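Local coordinates for protein putative alpha-galactosidase/melibiase (Bacteroides fragilis, PDB 4OGZ) that probably removes terminal, non-reducing alpha-D-galactose residues from alpha-D-galactosides by hydrolysis, as a glycoside hydrolase family 27 enzyme, at residues N377-I383 with Y443-E447. Sequence-based numbering, arbitrary orientation.
Sequences NKDLIAI and YDVIE
Asn377, the N-cap of helix 378-384, and Asp379 in its first turn reach across to Val445 and Tyr443. Asn377 ND2 donates to Val445 O at 3.2 Å along a nearly straight N-H line (172°), with the acceptor lying in the amide plane. With CG anti to the backbone N (chi1 -175°) the amide lies between helix and turn, and its second torsion leaves OD1 facing the first turn. Asn377 OD1 caps the helix, accepting from Leu380 N at 2.9 Å and, weakly, from Asp379 N. Gripped at both ends, the amide has its flip fixed. The second bond across the contact runs from Tyr443 OH to Asp379 OD2 at 3.0 Å; the oxygen sits at the ring edge, in the ring plane, while the hydroxyl meets it from above the carboxylate, the carboxylate and ring planes being 79° apart. A bound PEG fragment also lies beside this Asp379.

The rest of the contact is apolar. Val445 CG1 lies at the middle of it: Leu380 CD2 presses on it tightly at 3.5 Å, and Asp379 CB touches it at 3.7 Å. Ile446 CD1 meets the other Leu380 methyl, CD1, at 3.9 Å, and Ile383 CD1 comes more loosely against Val445 CG2. Val469 of strand 467-472 and Phe348 of helix 341-353 also pack on Leu380.

The chain leaving strand 442-444 is held by Asp444 OD1, which accepts from Ile446 N (3.0 Å) and Glu447 N (2.9 Å). This Asx turn, docked on an Asn-capped helix, forms part of the interface between the TIM barrel, the probable catalytic domain, and the C-terminal beta-sandwich domain of a family 27 alpha-galactosidase fold.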
loop_
_atom_site.group_PDB
_atom_site.type_symbol
_atom_site.label_atom_id
_atom_site.label_comp_id
_atom_site.label_asym_id
_atom_site.label_seq_id
_atom_site.Cartn_x
_atom_site.Cartn_y
_atom_site.Cartn_z
ATOM N N ASN A 377 -3.623 -6.383 -11.569
ATOM C CA ASN A 377 -4.541 -7.489 -11.387
ATOM C C ASN A 377 -5.604 -7.027 -10.405
ATOM O O ASN A 377 -5.356 -6.984 -9.209
ATOM C CB ASN A 377 -3.871 -8.757 -10.863
ATOM C CG ASN A 377 -4.829 -9.941 -10.806
ATOM O OD1 ASN A 377 -5.964 -9.818 -10.288
ATOM N ND2 ASN A 377 -4.380 -11.103 -11.253
ATOM N N LYS A 378 -6.741 -6.648 -10.953
ATOM C CA LYS A 378 -7.855 -6.066 -10.200
ATOM C C LYS A 378 -8.371 -6.989 -9.108
ATOM O O LYS A 378 -8.905 -6.513 -8.072
ATOM C CB LYS A 378 -8.951 -5.763 -11.218
ATOM C CG LYS A 378 -10.333 -5.443 -10.705
ATOM C CD LYS A 378 -11.297 -5.472 -11.897
ATOM C CE LYS A 378 -12.546 -4.640 -11.663
ATOM N NZ LYS A 378 -12.853 -3.734 -12.808
ATOM N N ASP A 379 -8.269 -8.300 -9.340
ATOM C CA ASP A 379 -8.853 -9.292 -8.448
ATOM C C ASP A 379 -7.976 -9.505 -7.233
ATOM O O ASP A 379 -8.471 -9.554 -6.111
ATOM C CB ASP A 379 -9.076 -10.630 -9.167
ATOM C CG ASP A 379 -10.119 -10.546 -10.286
ATOM O OD1 ASP A 379 -11.053 -9.729 -10.176
ATOM O OD2 ASP A 379 -9.981 -11.302 -11.289
ATOM N N LEU A 380 -6.666 -9.553 -7.441
ATOM C CA LEU A 380 -5.730 -9.583 -6.317
ATOM C C LEU A 380 -5.814 -8.324 -5.454
ATOM O O LEU A 380 -5.834 -8.419 -4.213
ATOM C CB LEU A 380 -4.282 -9.772 -6.761
ATOM C CG LEU A 380 -3.985 -11.158 -7.287
ATOM C CD1 LEU A 380 -2.612 -11.147 -7.990
ATOM C CD2 LEU A 380 -4.041 -12.190 -6.171
ATOM N N ILE A 381 -5.918 -7.183 -6.114
ATOM C CA ILE A 381 -6.044 -5.919 -5.438
ATOM C C ILE A 381 -7.335 -5.909 -4.617
ATOM O O ILE A 381 -7.345 -5.437 -3.482
ATOM C CB ILE A 381 -6.022 -4.765 -6.449
ATOM C CG1 ILE A 381 -4.601 -4.575 -6.968
ATOM C CG2 ILE A 381 -6.556 -3.450 -5.829
ATOM C CD1 ILE A 381 -4.510 -3.689 -8.177
ATOM N N ALA A 382 -8.407 -6.430 -5.206
ATOM C CA ALA A 382 -9.691 -6.541 -4.532
ATOM C C ALA A 382 -9.585 -7.380 -3.256
ATOM O O ALA A 382 -10.173 -7.052 -2.251
ATOM C CB ALA A 382 -10.711 -7.148 -5.458
ATOM N N ILE A 383 -8.766 -8.427 -3.293
ATOM C CA ILE A 383 -8.475 -9.214 -2.112
ATOM C C ILE A 383 -7.789 -8.325 -1.067
ATOM O O ILE A 383 -8.248 -8.221 0.082
ATOM C CB ILE A 383 -7.598 -10.447 -2.466
ATOM C CG1 ILE A 383 -8.432 -11.418 -3.266
ATOM C CG2 ILE A 383 -7.087 -11.134 -1.216
ATOM C CD1 ILE A 383 -7.670 -12.576 -3.856
ATOM N N TYR A 443 -12.871 -19.725 -8.112
ATOM C CA TYR A 443 -12.470 -18.778 -9.129
ATOM C C TYR A 443 -10.947 -18.615 -9.090
ATOM O O TYR A 443 -10.367 -18.361 -8.037
ATOM C CB TYR A 443 -13.190 -17.458 -8.882
ATOM C CG TYR A 443 -12.830 -16.360 -9.840
ATOM C CD1 TYR A 443 -13.380 -16.319 -11.119
ATOM C CD2 TYR A 443 -11.935 -15.355 -9.467
ATOM C CE1 TYR A 443 -13.044 -15.318 -12.008
ATOM C CE2 TYR A 443 -11.604 -14.342 -10.346
ATOM C CZ TYR A 443 -12.154 -14.337 -11.619
ATOM O OH TYR A 443 -11.810 -13.332 -12.487
ATOM N N ASP A 444 -10.310 -18.796 -10.226
ATOM C CA ASP A 444 -8.848 -18.648 -10.356
ATOM C C ASP A 444 -8.547 -17.185 -10.668
ATOM O O ASP A 444 -8.861 -16.687 -11.730
ATOM C CB ASP A 444 -8.309 -19.593 -11.412
ATOM C CG ASP A 444 -6.803 -19.555 -11.529
ATOM O OD1 ASP A 444 -6.189 -18.478 -11.368
ATOM O OD2 ASP A 444 -6.236 -20.624 -11.793
ATOM N N VAL A 445 -7.962 -16.513 -9.689
ATOM C CA VAL A 445 -7.695 -15.079 -9.708
ATOM C C VAL A 445 -6.529 -14.675 -10.618
ATOM O O VAL A 445 -6.460 -13.538 -11.070
ATOM C CB VAL A 445 -7.423 -14.624 -8.250
ATOM C CG1 VAL A 445 -6.680 -13.292 -8.167
ATOM C CG2 VAL A 445 -8.731 -14.565 -7.498
ATOM N N ILE A 446 -5.610 -15.589 -10.881
ATOM C CA ILE A 446 -4.470 -15.293 -11.745
ATOM C C ILE A 446 -4.882 -15.509 -13.194
ATOM O O ILE A 446 -4.452 -14.777 -14.072
ATOM C CB ILE A 446 -3.257 -16.179 -11.418
ATOM C CG1 ILE A 446 -2.834 -16.006 -9.940
ATOM C CG2 ILE A 446 -2.085 -15.876 -12.352
ATOM C CD1 ILE A 446 -2.240 -14.654 -9.619
ATOM N N GLU A 447 -5.694 -16.529 -13.445
ATOM C CA GLU A 447 -6.232 -16.757 -14.791
ATOM C C GLU A 447 -7.442 -15.907 -15.098
ATOM O O GLU A 447 -7.813 -15.794 -16.257
ATOM C CB GLU A 447 -6.640 -18.219 -14.993
ATOM C CG GLU A 447 -5.613 -19.040 -15.721
ATOM C CD GLU A 447 -4.348 -19.155 -14.925
ATOM O OE1 GLU A 447 -4.439 -19.469 -13.720
ATOM O OE2 GLU A 447 -3.269 -18.925 -15.503
#